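Kelch domain-containing protein (Colletotrichum graminicola M1.001, PDB 5C86) is a fungal alcohol oxidase of the AA5 family, which probably uses a copper centre to oxidise alcohols to aldehydes. Local coordinates at residues 303-308 against 360-365; 308-313 against 326-331; 35-40 against 354-359. All coordinates share one frame; numbering follows the deposited sequence. Where two conformers were deposited one is given.

Overall arrangement
All three contacts lie on one rim of the Kelch-type beta-propeller. In chain order the segments run 35-40, 303-308, 308-313, 326-331, 354-359 and 360-365. Contact 2 is nested inside the loop closed by contact 1 and shares Pro-308 with it; contacts 1 and 3 interleave. The centre of contact 1 is about 11 Å from that of contact 2 and 12 Å from that of contact 3; those of contacts 2 and 3 are about 23 Å apart. Contacts 1 and 3 tie the blade of strands 5-11, 336-340, 346-350 and 364-369 to its two neighbours. Contact 2 packs a loop of one blade on the connection that leaves it, with Pro-331 about 11 Å from copper-ligand position His-335, side chain to side chain.

Contact 1. Residues 303-308 against 360-365; sequences FSDTTP and ENHFDG
Asp-305 and His-362 make a surface loop-to-loop contact, a histidine-carboxylate hydrogen bond backed by water bridges, between adjacent blades of the seven-bladed Kelch-type beta-propeller. Residues 303-308 belong to the loop between strands 291-294 and 313-316. Residues 360-365 lead into strand 364-369 of the next blade. NE2 of His-362 donates a forked bond to the carboxylate. It lies 2.9 Å from Asp-305 OD2 and 3.1 Å from Asp-305 OD1, and the bond to OD1 is the straighter (157°). Both oxygens are met on their syn side. The two side chains come from opposite directions, and the carboxylate and ring planes are only 15° apart. This double grip would hold the two groups nearly coplanar, meeting edge-on. Glu-360 contributes twice. Its carbonyl O sits over one face of the His-362 ring, toward the rim. Its side chain bends at CG (chi2 81°), and this CG packs 3.4 Å from Phe-303 O.

Asp-305 OD2 and Glu-360 OE2 are 4.9 Å apart. Lys-359 NZ lies 2.8 Å from Glu-360 OE2. That amine, the His-362 donor and the waters probably ease the repulsion between the two acids. The ring of Phe-303 leads away from this contact and meets those of Trp-39 and His-335, a copper ligand of this protein, though no metal is bound here.

Three waters complete the seam. Water 1 donates to Phe-303 O and Glu-360 OE1. Water 3 accepts from Asp-305 N and donates to Glu-360 OE2. Water 2 donates to Asp-305 OD1 at 2.6 Å and to Glu-360 O at 2.8 Å.

Contact 2. Residues 308-313 against 326-331; sequences PQLTPE and TPHTVP
Leu-310 lies against the imidazole of His-328, and the two side chains cross at a slant. The Leu-310 CA sits over a ring face in a CH-pi contact, 4.1 Å from the centroid of the His-328 ring and 24° off the ring normal. Leu-310 O also lies over a face, displaced toward the rim. The same oxygen accepts the backbone bond from His-328 N at 2.9 Å. His-328 places its CG between the backbone N and the carbonyl carbon (chi1 52°), which swings the ring back over the 308-313 backbone. Pro-312 approaches that ring differently: its CG stands at the edge, in the ring plane.

These segments are loops at the ends of strands in one beta-propeller blade. Residues 308-313 run into strand 313-316. The loop of residues 326-331 follows strand 321-324 and leads to the next blade. Pro-312 and His-328 also pack on Val-294 of strand 291-294.

The Leu-310 side chain follows the other backbone. Its CB is 3.4 Å from His-328 O, and its CD2 branch reaches to 3.8 Å from Pro-331 CA. At one end two proline rings meet, Pro-308 CB to Pro-331 CB at 3.8 Å. At the other end Thr-311 and Pro-327 lie side by side and point the same way, with Thr-311 OG1 3.7 Å from Pro-327 CB. There Thr-326 O is 3.6 Å from Pro-312 CD and accepts a hydrogen bond from Trp-6 NE1.

Contact 3. Residues 35-40 against 354-359; sequences WPNRWT and CGANCK
Asn-37 and Arg-38 pack against the Gly-355 to Cys-358 type II beta turn, in a contact between two surface loops of the beta-propeller. Residues 35-40 link strands 28-31 and 47-52 of one blade. Residues 354-359 lie between strands 346-350 and 364-369 of the neighbouring blade. One backbone bond holds the loops together: Gly-355 N donates to Asn-37 O at 3.0 Å, in the carbonyl plane.

The side chains of Asn-37 and Arg-38 share one rotamer choice. Each puts CG between the backbone N and the carbonyl carbon, with chi1 of 60° for Asn-37 and 55° for Arg-38. For Asn-37 this brings ND2 over the turn, 3.7 Å from Ala-356 CA. Arg-38 lays CB on the glycine, 3.5 Å from Gly-355 CA, and then runs extended from CG to NE. In the conformer given, its guanidinium has Trp-35 CD1 above the centre of one face, and Arg-38 NH1 bonds to a lone pair of Asn-37 OD1 at 2.8 Å. That bond is bent (133°), with OD1 tilted off the guanidinium plane, but it would help fix the amide. A second Arg-38 conformer is modelled, for which both contacts are doubtful.

The turn itself is closed by a weak bond from Cys-358 N to Gly-355 O. Cys-354, just before it, and Cys-358, its last residue, are a disulfide pair of this protein. Both have two conformers here, and in those given Cys-354 SG is 2.7 Å from Cys-358 SG, beyond bonding distance. Asn-361 also clamps this loop, bonding Cys-354 N with OD1 and Gly-355 O with ND2. Trp-39 stacks on Phe-72.

A water bridges the two segments. It accepts from Asn-37 ND2 at 3.1 Å and, weakly, from Asn-357 N at 3.5 Å.

Contact 1. Residues 303-308 against 360-365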
# COMPACT_ATOMS: atom_id res chain seq x y z
N PHE A 303 -4.44 16.13 -12.25
CA PHE A 303 -4.05 16.01 -13.66
C PHE A 303 -3.10 17.13 -14.07
O PHE A 303 -3.21 17.74 -15.19
CB PHE A 303 -5.30 15.99 -14.56
CG PHE A 303 -6.27 14.95 -14.18
CD1 PHE A 303 -6.02 13.59 -14.41
CD2 PHE A 303 -7.43 15.27 -13.54
CE1 PHE A 303 -6.95 12.64 -14.01
CE2 PHE A 303 -8.32 14.31 -13.11
CZ PHE A 303 -8.08 13.00 -13.32
N SER A 304 -2.17 17.43 -13.18
CA SER A 304 -1.30 18.54 -13.28
C SER A 304 0.12 18.19 -12.89
O SER A 304 0.35 17.60 -11.80
CB SER A 304 -1.78 19.67 -12.36
OG SER A 304 -0.97 20.80 -12.53
N ASP A 305 1.05 18.59 -13.73
CA ASP A 305 2.48 18.47 -13.52
C ASP A 305 3.10 19.66 -12.79
O ASP A 305 4.34 19.75 -12.62
CB ASP A 305 3.26 18.15 -14.84
CG ASP A 305 3.11 16.73 -15.28
OD1 ASP A 305 2.61 15.89 -14.52
OD2 ASP A 305 3.51 16.42 -16.40
N THR A 306 2.27 20.55 -12.28
CA THR A 306 2.75 21.77 -11.65
C THR A 306 3.24 21.52 -10.21
O THR A 306 2.94 20.46 -9.59
CB THR A 306 1.67 22.84 -11.64
OG1 THR A 306 0.55 22.33 -10.93
CG2 THR A 306 1.29 23.21 -13.12
N THR A 307 4.00 22.48 -9.72
CA THR A 307 4.71 22.46 -8.39
C THR A 307 5.13 21.03 -7.93
O THR A 307 4.84 20.63 -6.79
CB THR A 307 3.95 23.19 -7.30
OG1 THR A 307 2.68 22.60 -7.00
CG2 THR A 307 3.77 24.68 -7.74
N PRO A 308 5.80 20.32 -8.84
CA PRO A 308 6.16 18.97 -8.50
C PRO A 308 7.26 18.92 -7.48
O PRO A 308 8.19 19.75 -7.46
CB PRO A 308 6.58 18.38 -9.84
CG PRO A 308 7.30 19.56 -10.49
CD PRO A 308 6.37 20.72 -10.15
N GLU A 360 0.26 15.48 -19.56
CA GLU A 360 0.37 14.99 -18.17
C GLU A 360 0.35 13.46 -18.07
O GLU A 360 0.53 12.97 -16.96
CB GLU A 360 -0.72 15.62 -17.30
CG GLU A 360 -0.40 17.08 -17.04
CD GLU A 360 -0.79 18.00 -18.21
OE1 GLU A 360 -1.79 17.66 -18.90
OE2 GLU A 360 -0.11 19.04 -18.39
N ASN A 361 0.07 12.69 -19.12
CA ASN A 361 0.10 11.26 -19.04
C ASN A 361 1.54 10.78 -18.97
O ASN A 361 2.42 11.13 -19.80
CB ASN A 361 -0.44 10.62 -20.28
CG ASN A 361 -1.88 10.68 -20.38
OD1 ASN A 361 -2.68 10.69 -19.40
ND2 ASN A 361 -2.32 10.62 -21.64
N HIS A 362 1.83 9.98 -17.92
CA HIS A 362 3.15 9.37 -17.82
C HIS A 362 3.02 7.87 -17.81
O HIS A 362 2.54 7.26 -16.81
CB HIS A 362 3.82 9.92 -16.57
CG HIS A 362 3.93 11.40 -16.57
ND1 HIS A 362 4.61 12.08 -17.57
CD2 HIS A 362 3.41 12.36 -15.75
CE1 HIS A 362 4.50 13.38 -17.37
NE2 HIS A 362 3.81 13.57 -16.27
N PHE A 363 3.39 7.21 -18.91
CA PHE A 363 3.20 5.74 -19.04
C PHE A 363 4.37 4.99 -18.38
O PHE A 363 4.46 3.81 -18.43
CB PHE A 363 3.02 5.29 -20.52
CG PHE A 363 1.76 5.80 -21.18
CD1 PHE A 363 1.73 7.11 -21.70
CD2 PHE A 363 0.65 5.00 -21.30
CE1 PHE A 363 0.56 7.57 -22.32
CE2 PHE A 363 -0.51 5.46 -21.91
CZ PHE A 363 -0.50 6.76 -22.41
N ASP A 364 5.31 5.74 -17.89
CA ASP A 364 6.57 5.21 -17.51
C ASP A 364 6.75 5.23 -15.96
O ASP A 364 5.94 5.74 -15.21
CB ASP A 364 7.66 5.98 -18.18
CG ASP A 364 7.83 7.38 -17.60
OD1 ASP A 364 6.83 8.02 -17.24
OD2 ASP A 364 8.99 7.81 -17.41
N GLY A 365 7.85 4.57 -15.58
CA GLY A 365 8.37 4.67 -14.25
C GLY A 365 9.71 4.01 -14.21
O GLY A 365 10.27 3.69 -15.26
O HOH W 1 -4.31 17.30 -17.82
O HOH W 2 0.77 14.06 -14.37
O HOH W 3 0.54 20.37 -15.90

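Contact 2. Residues 308-313 against 326-331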
# COMPACT_ATOMS: atom_id res chain seq x y z
N PRO A 308 5.80 20.32 -8.84
CA PRO A 308 6.16 18.97 -8.50
C PRO A 308 7.26 18.92 -7.48
O PRO A 308 8.19 19.75 -7.46
CB PRO A 308 6.58 18.38 -9.84
CG PRO A 308 7.30 19.56 -10.49
CD PRO A 308 6.37 20.72 -10.15
N GLN A 309 7.22 17.89 -6.65
CA GLN A 309 8.34 17.58 -5.76
C GLN A 309 9.08 16.42 -6.45
O GLN A 309 8.61 15.28 -6.46
CB GLN A 309 7.83 17.25 -4.34
CG GLN A 309 7.10 18.40 -3.67
CD GLN A 309 8.04 19.49 -3.19
OE1 GLN A 309 9.20 19.58 -3.68
NE2 GLN A 309 7.67 20.21 -2.20
N LEU A 310 10.26 16.72 -7.01
CA LEU A 310 11.04 15.78 -7.79
C LEU A 310 12.16 15.07 -7.01
O LEU A 310 12.81 14.20 -7.52
CB LEU A 310 11.69 16.51 -8.99
CG LEU A 310 10.64 17.06 -9.93
CD1 LEU A 310 11.41 17.76 -11.14
CD2 LEU A 310 9.74 15.98 -10.49
N THR A 311 12.38 15.48 -5.76
CA THR A 311 13.35 14.87 -4.88
C THR A 311 12.59 14.06 -3.76
O THR A 311 11.98 14.70 -2.87
CB THR A 311 14.23 15.91 -4.22
OG1 THR A 311 14.95 16.60 -5.27
CG2 THR A 311 15.23 15.26 -3.38
N PRO A 312 12.73 12.73 -3.81
CA PRO A 312 12.08 11.88 -2.76
C PRO A 312 12.86 12.05 -1.50
O PRO A 312 14.01 12.55 -1.50
CB PRO A 312 12.21 10.49 -3.29
CG PRO A 312 12.46 10.59 -4.82
CD PRO A 312 13.23 11.89 -4.90
N GLU A 313 12.29 11.56 -0.38
CA GLU A 313 12.94 11.51 0.91
C GLU A 313 12.89 10.15 1.50
O GLU A 313 11.92 9.45 1.37
CB GLU A 313 12.36 12.57 1.84
CG GLU A 313 12.81 14.01 1.46
CD GLU A 313 12.06 15.06 2.28
OE1 GLU A 313 10.84 15.37 1.97
OE2 GLU A 313 12.63 15.53 3.34
N THR A 326 17.94 10.36 -4.77
CA THR A 326 18.23 10.92 -6.10
C THR A 326 16.92 11.39 -6.76
O THR A 326 15.95 10.65 -6.88
CB THR A 326 18.97 9.90 -6.96
OG1 THR A 326 20.27 9.67 -6.38
CG2 THR A 326 19.21 10.42 -8.34
N PRO A 327 16.93 12.65 -7.24
CA PRO A 327 15.75 13.14 -7.94
C PRO A 327 15.41 12.43 -9.23
O PRO A 327 16.26 11.80 -9.88
CB PRO A 327 16.04 14.63 -8.23
CG PRO A 327 17.48 14.77 -8.09
CD PRO A 327 17.97 13.69 -7.14
N HIS A 328 14.11 12.48 -9.53
CA HIS A 328 13.58 12.00 -10.80
C HIS A 328 13.29 13.28 -11.64
O HIS A 328 13.27 14.37 -11.13
CB HIS A 328 12.42 11.02 -10.62
CG HIS A 328 11.33 11.52 -9.74
ND1 HIS A 328 11.33 11.42 -8.36
CD2 HIS A 328 10.21 12.21 -10.05
CE1 HIS A 328 10.21 11.97 -7.88
NE2 HIS A 328 9.52 12.45 -8.90
N THR A 329 13.07 13.04 -12.92
CA THR A 329 12.79 14.13 -13.87
C THR A 329 11.34 14.27 -14.23
O THR A 329 10.86 15.39 -14.45
CB THR A 329 13.63 13.99 -15.16
OG1 THR A 329 13.39 12.74 -15.79
CG2 THR A 329 15.08 14.23 -14.85
N VAL A 330 10.59 13.19 -14.15
CA VAL A 330 9.18 13.18 -14.45
C VAL A 330 8.37 13.46 -13.17
O VAL A 330 8.52 12.72 -12.20
CB VAL A 330 8.72 11.87 -15.09
CG1 VAL A 330 7.24 11.86 -15.39
CG2 VAL A 330 9.51 11.60 -16.41
N PRO A 331 7.43 14.40 -13.21
CA PRO A 331 6.55 14.62 -12.01
C PRO A 331 5.75 13.38 -11.71
O PRO A 331 5.27 12.70 -12.64
CB PRO A 331 5.61 15.76 -12.43
CG PRO A 331 6.40 16.44 -13.47
CD PRO A 331 7.10 15.39 -14.26

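Contact 3. Residues 35-40 against 354-359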
# COMPACT_ATOMS: atom_id res chain seq x y z
N TRP A 35 -9.85 2.46 -20.74
CA TRP A 35 -8.92 2.93 -21.77
C TRP A 35 -7.50 2.90 -21.27
O TRP A 35 -7.23 2.98 -20.06
CB TRP A 35 -9.21 4.37 -22.17
CG TRP A 35 -10.63 4.57 -22.72
CD1 TRP A 35 -10.99 4.62 -24.06
CD2 TRP A 35 -11.83 4.79 -21.97
NE1 TRP A 35 -12.35 4.79 -24.16
CE2 TRP A 35 -12.90 4.91 -22.89
CE3 TRP A 35 -12.14 4.84 -20.60
CZ2 TRP A 35 -14.24 5.10 -22.47
CZ3 TRP A 35 -13.46 5.06 -20.17
CH2 TRP A 35 -14.51 5.22 -21.13
N PRO A 36 -6.54 2.94 -22.17
CA PRO A 36 -5.11 3.03 -21.75
C PRO A 36 -4.65 4.39 -21.20
O PRO A 36 -3.62 4.53 -20.49
CB PRO A 36 -4.35 2.72 -23.07
CG PRO A 36 -5.43 2.96 -24.13
CD PRO A 36 -6.70 2.52 -23.57
N ASN A 37 -5.34 5.45 -21.64
CA ASN A 37 -4.89 6.79 -21.53
C ASN A 37 -5.96 7.83 -21.05
O ASN A 37 -5.69 9.02 -21.08
CB ASN A 37 -4.35 7.25 -22.88
CG ASN A 37 -5.43 7.18 -23.98
OD1 ASN A 37 -6.57 6.76 -23.77
ND2 ASN A 37 -5.02 7.49 -25.17
N ARG A 38 -7.12 7.42 -20.61
CA ARG A 38 -8.07 8.42 -20.14
C ARG A 38 -9.06 7.55 -19.40
O ARG A 38 -8.79 6.42 -19.29
CB ARG A 38 -8.66 9.18 -21.35
CG ARG A 38 -9.27 8.23 -22.37
CD ARG A 38 -9.34 8.93 -23.72
NE ARG A 38 -10.20 8.33 -24.72
CZ ARG A 38 -9.75 7.55 -25.70
NH1 ARG A 38 -8.47 7.26 -25.71
NH2 ARG A 38 -10.57 7.05 -26.64
N TRP A 39 -10.14 8.11 -18.84
CA TRP A 39 -11.14 7.55 -17.96
C TRP A 39 -12.41 8.35 -18.07
O TRP A 39 -12.33 9.51 -18.57
CB TRP A 39 -10.67 7.54 -16.44
CG TRP A 39 -10.43 8.95 -16.02
CD1 TRP A 39 -9.29 9.62 -16.19
CD2 TRP A 39 -11.35 9.84 -15.37
NE1 TRP A 39 -9.42 10.93 -15.73
CE2 TRP A 39 -10.68 11.09 -15.25
CE3 TRP A 39 -12.65 9.73 -14.93
CZ2 TRP A 39 -11.29 12.22 -14.66
CZ3 TRP A 39 -13.28 10.86 -14.36
CH2 TRP A 39 -12.56 12.10 -14.27
N THR A 40 -13.52 7.78 -17.63
CA THR A 40 -14.76 8.53 -17.34
C THR A 40 -15.36 8.09 -16.09
O THR A 40 -15.01 6.99 -15.55
CB THR A 40 -15.86 8.34 -18.46
OG1 THR A 40 -16.31 6.98 -18.46
CG2 THR A 40 -15.30 8.79 -19.79
N CYS A 354 -5.39 11.41 -18.53
CA CYS A 354 -6.22 12.58 -18.77
C CYS A 354 -6.41 12.92 -20.22
O CYS A 354 -6.61 14.09 -20.55
CB CYS A 354 -5.60 13.74 -18.02
SG CYS A 354 -3.81 13.81 -18.05
N GLY A 355 -6.37 11.90 -21.05
CA GLY A 355 -6.85 11.99 -22.47
C GLY A 355 -5.81 11.57 -23.47
O GLY A 355 -4.68 11.46 -23.18
N ALA A 356 -6.20 11.37 -24.72
CA ALA A 356 -5.22 11.13 -25.79
C ALA A 356 -4.28 12.34 -26.04
O ALA A 356 -4.69 13.52 -26.09
CB ALA A 356 -5.98 10.75 -27.11
N ASN A 357 -2.99 12.07 -26.17
CA ASN A 357 -1.98 13.12 -26.34
C ASN A 357 -1.95 14.14 -25.25
O ASN A 357 -1.58 15.28 -25.50
CB ASN A 357 -2.15 13.91 -27.68
CG ASN A 357 -1.97 13.04 -28.91
OD1 ASN A 357 -1.34 11.99 -28.85
ND2 ASN A 357 -2.54 13.50 -30.05
N CYS A 358 -2.37 13.76 -24.04
CA CYS A 358 -2.33 14.66 -22.88
C CYS A 358 -0.88 14.62 -22.38
O CYS A 358 -0.34 13.54 -22.10
CB CYS A 358 -3.36 14.18 -21.86
SG CYS A 358 -3.46 15.17 -20.37
N LYS A 359 -0.22 15.77 -22.29
CA LYS A 359 1.14 15.85 -21.88
C LYS A 359 1.31 15.42 -20.39
O LYS A 359 2.40 15.02 -20.04
CB LYS A 359 1.69 17.24 -22.14
CG LYS A 359 1.16 18.32 -21.20
CD LYS A 359 1.68 19.71 -21.59
CE LYS A 359 1.36 20.75 -20.49
NZ LYS A 359 -0.12 21.02 -20.31
O HOH W 4 -2.16 8.76 -25.51